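Local coordinates for protein glutaredoxin 2 (Salmonella enterica subsp. enterica serovar Typhimurium, PDB 3IR4) that binds glutathione and probably acts as a glutathione-dependent thiol-disulfide oxidoreductase, built from a thioredoxin-like domain followed by a helical GST-type domain, at residues A[202-205]-A[206-209]; A[123-126]-A[127-131]. One frame throughout, in Å; residues are numbered along the deposited sequence. Where two conformers were deposited one is given.

Contact 1 (A[202-205]-A[206-209]); sequences DNMA and KQTQ
Asn203 and Gln207 reach each other through opposite choices at chi1: Asn203 CG lies anti to the backbone N (chi1 172°), while Gln207 sets CG anti to its carbonyl carbon and then runs extended. One helical turn apart, the two amides cross at a slant with their planes 54° apart. Asn203 ND2 donates to Gln207 OE1 at 2.8 Å, but it arrives from above the carbonyl plane of Gln207, so the bond is short without using a lone-pair direction. The same ND2 also donates to Pro164 O, tying this turn of helix 195-208 to a neighbouring loop.

On the buried side the last turn closes on one acceptor. Met204 O, of a selenomethionine, takes Thr208 N at 2.9 Å and also Thr208 OG1 at 2.7 Å, and the two donors come from opposite faces of the peptide plane. The threonine hydroxyl gets there because chi1 places it between its own N and carbonyl carbon, turned back over the preceding turn. Its methyl CG2 meets Met204 CE at 3.9 Å, the two side chains crossing at about a right angle. Met204 and Thr208 both pack on Met20 of helix 13-25 and on Phe179 of helix 173-185, so this face belongs to the interface between the thioredoxin-like and helical domains.

Gln209 ends the helix with a positive phi of 62°, a Schellman motif in which Gln209 N bonds back to Lys206 O at 3.3 Å. One turn earlier, the buried threonine hydroxyl is satisfied by Met204 O, inside the helix, while the Thr208 side chain packs among Met20, Leu24 and Phe179: a polar group is thus accommodated in an apolar interface.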
ATOM      1  N   ASP A 202       5.126   3.120  12.401  1.00  4.07           N
ATOM      2  CA  ASP A 202       6.202   4.091  12.358  1.00  5.00           C
ATOM      3  C   ASP A 202       7.521   3.464  12.004  1.00  4.46           C
ATOM      4  O   ASP A 202       8.282   3.985  11.177  1.00  4.93           O
ATOM      5  CB  ASP A 202       6.307   4.822  13.696  1.00  5.49           C
ATOM      6  CG  ASP A 202       5.156   5.770  13.967  1.00  6.14           C
ATOM      7  OD1 ASP A 202       4.381   6.087  13.049  1.00  7.58           O
ATOM      8  OD2 ASP A 202       5.017   6.173  15.140  1.00  8.55           O
ATOM      9  N   ASN A 203       7.825   2.330  12.613  1.00  4.52           N
ATOM     10  CA  ASN A 203       9.082   1.676  12.331  1.00  4.29           C
ATOM     11  C   ASN A 203       9.144   1.151  10.908  1.00  4.32           C
ATOM     12  O   ASN A 203      10.137   1.307  10.210  1.00  4.63           O
ATOM     13  CB  ASN A 203       9.348   0.527  13.294  1.00  4.54           C
ATOM     14  CG  ASN A 203      10.550  -0.255  12.849  1.00  6.31           C
ATOM     15  OD1 ASN A 203      11.675   0.229  12.974  1.00  6.66           O
ATOM     16  ND2 ASN A 203      10.319  -1.396  12.203  1.00  6.37           N
HETATM   17  N   MSE A 204       8.062   0.519  10.469  1.00  3.81           N
HETATM   18  CA  MSE A 204       8.058  -0.032   9.132  1.00  3.96           C
HETATM   19  C   MSE A 204       8.152   1.070   8.070  1.00  3.77           C
HETATM   20  O   MSE A 204       8.810   0.859   7.054  1.00  4.68           O
HETATM   21  CB  MSE A 204       6.838  -0.903   8.902  1.00  4.36           C
HETATM   22  CG  MSE A 204       6.854  -2.168   9.709  1.00  6.07           C
HETATM   23 SE   MSE A 204       8.336  -3.355   9.456  1.00 10.34          SE
HETATM   24  CE  MSE A 204       8.242  -3.470   7.670  1.00  6.92           C
ATOM     25  N   ALA A 205       7.537   2.231   8.283  1.00  4.41           N
ATOM     26  CA  ALA A 205       7.688   3.325   7.336  1.00  4.85           C
ATOM     27  C   ALA A 205       9.178   3.716   7.237  1.00  4.79           C
ATOM     28  O   ALA A 205       9.706   3.918   6.135  1.00  5.44           O
ATOM     29  CB  ALA A 205       6.847   4.487   7.739  1.00  5.59           C
ATOM     30  N   LYS A 206       9.867   3.811   8.373  0.70  4.45           N
ATOM     31  CA  LYS A 206      11.279   4.153   8.386  0.70  5.31           C
ATOM     32  C   LYS A 206      12.120   3.118   7.665  0.70  5.29           C
ATOM     33  O   LYS A 206      12.886   3.455   6.765  0.70  5.93           O
ATOM     34  CB  LYS A 206      11.759   4.356   9.820  0.70  6.42           C
ATOM     35  CG  LYS A 206      11.254   5.669  10.423  0.70  9.10           C
ATOM     36  CD  LYS A 206      11.668   5.897  11.870  0.70 13.40           C
ATOM     37  CE  LYS A 206      11.063   7.188  12.446  0.70 17.47           C
ATOM     38  NZ  LYS A 206      11.650   7.562  13.765  0.70 22.93           N
ATOM     39  N   GLN A 207      11.934   1.854   8.027  1.00  4.72           N
ATOM     40  CA  GLN A 207      12.778   0.796   7.466  1.00  5.17           C
ATOM     41  C   GLN A 207      12.513   0.538   5.996  1.00  4.71           C
ATOM     42  O   GLN A 207      13.423   0.153   5.257  1.00  6.30           O
ATOM     43  CB  GLN A 207      12.647  -0.470   8.282  1.00  5.78           C
ATOM     44  CG  GLN A 207      13.191  -0.376   9.709  1.00  7.35           C
ATOM     45  CD  GLN A 207      13.299  -1.727  10.359  1.00  8.97           C
ATOM     46  OE1 GLN A 207      12.301  -2.456  10.486  1.00 10.08           O
ATOM     47  NE2 GLN A 207      14.506  -2.085  10.750  1.00 13.56           N
ATOM     48  N   THR A 208      11.259   0.723   5.554  1.00  5.01           N
ATOM     49  CA  THR A 208      10.899   0.529   4.143  1.00  5.03           C
ATOM     50  C   THR A 208      11.164   1.753   3.277  1.00  4.62           C
ATOM     51  O   THR A 208      11.090   1.652   2.069  1.00  4.69           O
ATOM     52  CB  THR A 208       9.428   0.136   3.948  1.00  4.86           C
ATOM     53  OG1 THR A 208       8.589   1.224   4.355  1.00  4.54           O
ATOM     54  CG2 THR A 208       9.068  -1.180   4.633  1.00  6.62           C
ATOM     55  N   GLN A 209      11.502   2.909   3.870  0.70  5.08           N
ATOM     56  CA  GLN A 209      11.700   4.149   3.077  0.70  6.00           C
ATOM     57  C   GLN A 209      10.416   4.549   2.363  0.70  6.15           C
ATOM     58  O   GLN A 209      10.452   5.005   1.214  0.70  7.71           O
ATOM     59  CB  GLN A 209      12.850   4.030   2.065  0.70  6.57           C
ATOM     60  CG  GLN A 209      14.209   3.805   2.672  0.70  9.16           C
ATOM     61  CD  GLN A 209      14.830   5.026   3.321  0.70 10.44           C
ATOM     62  OE1 GLN A 209      14.211   6.076   3.452  0.70 14.67           O
ATOM     63  NE2 GLN A 209      16.067   4.885   3.741  0.70 15.76           N
TER

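Contact 2 (A[123-126]-A[127-131]); sequences QYFI and RKKEA. With GSH (glutathione), chain B.
Lys128 and Tyr124 sit one turn apart on helix 119-133 of the GST-type helical domain, and both line the glutathione pocket. From the backbone outward, Lys128 CB lies 3.4 Å from Tyr124 O, the carbonyl that also accepts Lys128 N. CG and CD carry the chain onward, and a bend at chi3 (-72°) turns its end toward the phenol. CE then passes 3.6 Å from Tyr124 CE1, and NZ meets two oxygens, at roughly a right angle to each other: it donates to Tyr124 OH at 3.1 Å and comes within 2.9 Å of glutathione O32, on the glycyl carboxylate. The ammonium approaches the tyrosine ring obliquely. Tyr124 leans on Asn36, Asp37 and Lys49, and Lys49 NZ is itself hydrogen-bonded to glutathione, so the lysine tip reaches the ligand beside a ring backed by the thioredoxin-like domain. A positive charge here would be expected to stabilise the carboxylate.

Round the helix, Phe125 is buried against Leu105 and Phe108 of helix 101-108, and its ring meets that of His11 edge-to-face. Lys129 sets CG over one face of the phenyl, toward its rim: it stands 4.0 Å from the Phe125 ring centroid, 14° off the normal, in a CH-pi contact. Lys129 CE lies past the rim, 3.6 Å from Phe125 CE1.

The exposed side carries a flat pair. The Gln123 and Arg127 side chains run alongside, pointing the same way, and their amide and guanidinium stack with planes 18° apart. Ile126 CG2 touches Glu130 OE1, while OE2 accepts from Phe136 N. In the stacked pair, Gln123 OE1 rests over the centre of the guanidinium, 3.6 Å from Arg127 CZ.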
ATOM      1  N   GLN A 123     -10.446  13.009 -12.155  1.00  4.99           N
ATOM      2  CA  GLN A 123     -11.811  12.695 -12.545  1.00  5.30           C
ATOM      3  C   GLN A 123     -11.954  11.235 -12.951  1.00  5.67           C
ATOM      4  O   GLN A 123     -12.967  10.565 -12.645  1.00  6.12           O
ATOM      5  CB  GLN A 123     -12.292  13.605 -13.665  1.00  7.09           C
ATOM      6  CG  GLN A 123     -13.728  13.289 -14.097  1.00  9.94           C
ATOM      7  CD  GLN A 123     -14.149  14.117 -15.268  1.00 15.40           C
ATOM      8  OE1 GLN A 123     -14.223  13.623 -16.388  1.00 22.16           O
ATOM      9  NE2 GLN A 123     -14.380  15.382 -15.036  1.00 17.52           N
ATOM     10  N   TYR A 124     -10.971  10.733 -13.704  1.00  5.79           N
ATOM     11  CA  TYR A 124     -10.950   9.333 -14.143  1.00  5.77           C
ATOM     12  C   TYR A 124     -11.082   8.388 -12.943  1.00  5.11           C
ATOM     13  O   TYR A 124     -11.876   7.450 -12.953  1.00  5.31           O
ATOM     14  CB  TYR A 124      -9.651   9.060 -14.897  1.00  5.85           C
ATOM     15  CG  TYR A 124      -9.462   7.635 -15.317  1.00  6.82           C
ATOM     16  CD1 TYR A 124      -8.821   6.733 -14.474  1.00  8.24           C
ATOM     17  CD2 TYR A 124      -9.834   7.196 -16.561  1.00 10.21           C
ATOM     18  CE1 TYR A 124      -8.600   5.425 -14.844  1.00 12.21           C
ATOM     19  CE2 TYR A 124      -9.652   5.873 -16.930  1.00 12.97           C
ATOM     20  CZ  TYR A 124      -9.029   4.988 -16.056  1.00 12.25           C
ATOM     21  OH  TYR A 124      -8.765   3.660 -16.365  1.00 19.15           O
ATOM     22  N   PHE A 125     -10.315   8.659 -11.902  1.00  4.85           N
ATOM     23  CA  PHE A 125     -10.357   7.858 -10.680  1.00  4.17           C
ATOM     24  C   PHE A 125     -11.715   7.914  -9.999  1.00  4.83           C
ATOM     25  O   PHE A 125     -12.292   6.880  -9.649  1.00  4.96           O
ATOM     26  CB  PHE A 125      -9.254   8.342  -9.729  1.00  4.85           C
ATOM     27  CG  PHE A 125      -9.187   7.574  -8.426  1.00  4.81           C
ATOM     28  CD1 PHE A 125      -8.537   6.348  -8.361  1.00  5.52           C
ATOM     29  CD2 PHE A 125      -9.766   8.075  -7.267  1.00  6.19           C
ATOM     30  CE1 PHE A 125      -8.439   5.669  -7.177  1.00  7.51           C
ATOM     31  CE2 PHE A 125      -9.686   7.375  -6.073  1.00  6.29           C
ATOM     32  CZ  PHE A 125      -9.026   6.174  -6.036  1.00  6.39           C
ATOM     33  N   ILE A 126     -12.232   9.120  -9.817  1.00  4.61           N
ATOM     34  CA  ILE A 126     -13.493   9.289  -9.142  1.00  5.08           C
ATOM     35  C   ILE A 126     -14.603   8.516  -9.867  1.00  5.00           C
ATOM     36  O   ILE A 126     -15.410   7.802  -9.265  1.00  5.73           O
ATOM     37  CB  ILE A 126     -13.839  10.804  -9.066  1.00  4.45           C
ATOM     38  CG1 ILE A 126     -12.878  11.561  -8.142  1.00  5.74           C
ATOM     39  CG2 ILE A 126     -15.301  10.999  -8.621  1.00  7.20           C
ATOM     40  CD1 ILE A 126     -12.866  13.070  -8.315  1.00  6.78           C
ATOM     41  N   ARG A 127     -14.675   8.723 -11.170  1.00  4.78           N
ATOM     42  CA  ARG A 127     -15.724   8.118 -11.973  1.00  5.92           C
ATOM     43  C   ARG A 127     -15.664   6.618 -11.873  1.00  5.78           C
ATOM     44  O   ARG A 127     -16.699   5.953 -11.717  1.00  6.32           O
ATOM     45  CB  ARG A 127     -15.666   8.578 -13.424  1.00  7.57           C
ATOM     46  CG  ARG A 127     -16.008  10.025 -13.551  1.00 11.76           C
ATOM     47  CD  ARG A 127     -16.562  10.396 -14.826  1.00 18.41           C
ATOM     48  NE  ARG A 127     -17.242  11.672 -14.728  1.00 19.12           N
ATOM     49  CZ  ARG A 127     -17.567  12.391 -15.788  1.00 22.65           C
ATOM     50  NH1 ARG A 127     -17.281  11.939 -17.004  1.00 23.75           N
ATOM     51  NH2 ARG A 127     -18.161  13.565 -15.634  1.00 24.28           N
ATOM     52  N   LYS A 128     -14.480   6.047 -12.002  1.00  5.29           N
ATOM     53  CA  LYS A 128     -14.323   4.607 -11.978  1.00  5.60           C
ATOM     54  C   LYS A 128     -14.717   4.012 -10.634  1.00  5.19           C
ATOM     55  O   LYS A 128     -15.436   3.024 -10.576  1.00  6.68           O
ATOM     56  CB  LYS A 128     -12.875   4.261 -12.274  1.00  7.59           C
ATOM     57  CG  LYS A 128     -12.586   2.791 -12.206  1.00 10.98           C
ATOM     58  CD  LYS A 128     -11.142   2.498 -12.298  1.00 16.00           C
ATOM     59  CE  LYS A 128     -10.660   2.721 -13.654  1.00 17.87           C
ATOM     60  NZ  LYS A 128      -9.226   2.367 -13.636  1.00 20.28           N
ATOM     61  N   LYS A 129     -14.269   4.617  -9.546  1.00  4.81           N
ATOM     62  CA  LYS A 129     -14.564   4.057  -8.241  1.00  4.96           C
ATOM     63  C   LYS A 129     -16.033   4.236  -7.894  1.00  4.55           C
ATOM     64  O   LYS A 129     -16.673   3.317  -7.367  1.00  5.60           O
ATOM     65  CB  LYS A 129     -13.673   4.667  -7.164  1.00  4.88           C
ATOM     66  CG  LYS A 129     -12.185   4.395  -7.382  1.00  7.24           C
ATOM     67  CD  LYS A 129     -11.842   2.900  -7.463  1.00  9.74           C
ATOM     68  CE  LYS A 129     -10.381   2.658  -7.616  1.00 12.79           C
ATOM     69  NZ  LYS A 129     -10.118   1.203  -7.814  1.00 17.16           N
ATOM     70  N   GLU A 130     -16.609   5.394  -8.177  1.00  4.65           N
ATOM     71  CA  GLU A 130     -18.015   5.617  -7.841  1.00  5.12           C
ATOM     72  C   GLU A 130     -18.971   4.735  -8.635  1.00  5.07           C
ATOM     73  O   GLU A 130     -20.047   4.400  -8.146  1.00  5.92           O
ATOM     74  CB  GLU A 130     -18.388   7.102  -7.970  1.00  5.14           C
ATOM     75  CG  GLU A 130     -17.807   7.948  -6.847  1.00  6.14           C
ATOM     76  CD  GLU A 130     -18.494   9.282  -6.691  1.00  6.55           C
ATOM     77  OE1 GLU A 130     -18.655  10.003  -7.714  1.00  9.46           O
ATOM     78  OE2 GLU A 130     -18.880   9.635  -5.559  1.00  8.36           O
ATOM     79  N   ALA A 131     -18.556   4.319  -9.832  1.00  4.94           N
ATOM     80  CA  ALA A 131     -19.347   3.420 -10.679  1.00  5.67           C
ATOM     81  C   ALA A 131     -19.267   1.976 -10.240  1.00  4.97           C
ATOM     82  O   ALA A 131     -19.952   1.112 -10.782  1.00  7.32           O
ATOM     83  CB  ALA A 131     -18.900   3.522 -12.122  1.00  7.52           C
TER
HETATM   84  N1  GSH B 216      -2.685  -8.454  -8.676  1.00  9.58           N
HETATM   85  CA1 GSH B 216      -2.068  -7.133  -8.855  1.00  6.65           C
HETATM   86  C1  GSH B 216      -0.812  -7.045  -8.031  1.00  6.11           C
HETATM   87  O11 GSH B 216      -0.742  -7.778  -7.008  1.00  7.05           O
HETATM   88  O12 GSH B 216       0.079  -6.249  -8.383  1.00  5.86           O
HETATM   89  CB1 GSH B 216      -3.079  -6.071  -8.443  1.00  6.56           C
HETATM   90  CG1 GSH B 216      -2.613  -4.676  -8.857  1.00  6.00           C
HETATM   91  CD1 GSH B 216      -3.703  -3.625  -8.842  1.00  9.31           C
HETATM   92  OE1 GSH B 216      -4.935  -3.939  -8.399  1.00 10.72           O
HETATM   93  N2  GSH B 216      -3.408  -2.402  -9.202  1.00  8.44           N
HETATM   94  CA2 GSH B 216      -4.385  -1.338  -9.416  1.00  9.06           C
HETATM   95  C2  GSH B 216      -4.496  -1.028 -10.872  1.00  9.66           C
HETATM   96  O2  GSH B 216      -3.403  -1.071 -11.629  1.00 10.29           O
HETATM   97  CB2 GSH B 216      -4.009  -0.066  -8.621  1.00  9.96           C
HETATM   98  SG2 GSH B 216      -4.033  -0.224  -6.804  1.00 14.96           S
HETATM   99  N3  GSH B 216      -5.657  -0.671 -11.359  1.00 13.31           N
HETATM  100  CA3 GSH B 216      -5.911  -0.628 -12.777  1.00 16.22           C
HETATM  101  C3  GSH B 216      -6.232   0.766 -13.164  1.00 16.51           C
HETATM  102  O31 GSH B 216      -5.977   1.701 -12.343  1.00 19.65           O
HETATM  103  O32 GSH B 216      -6.738   0.961 -14.299  1.00 14.14           O

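Contacts 1 and 2 belong to the same helical domain but occupy opposite sides of the molecule's centre: their own centres are 31 Å apart, their nearest atoms about 21 Å, and they do not touch. Contact 2 comes first along the chain and touches the ligand, with Tyr124 and Lys128 at the glycyl end of glutathione; Lys49, Val51, Glu64 and Ser65 of the thioredoxin-like domain hydrogen-bond the same tripeptide. Contact 1 ends helix 195-208 and meets helix 13-25, whose start carries a CxxC sequence, consistent with a thioredoxin-type redox site; Cys12 lies in the glutathione pocket. Both lie on helices that meet the thioredoxin-like domain, contact 2 directly and through the ligand, contact 1 through Met20 and Leu24.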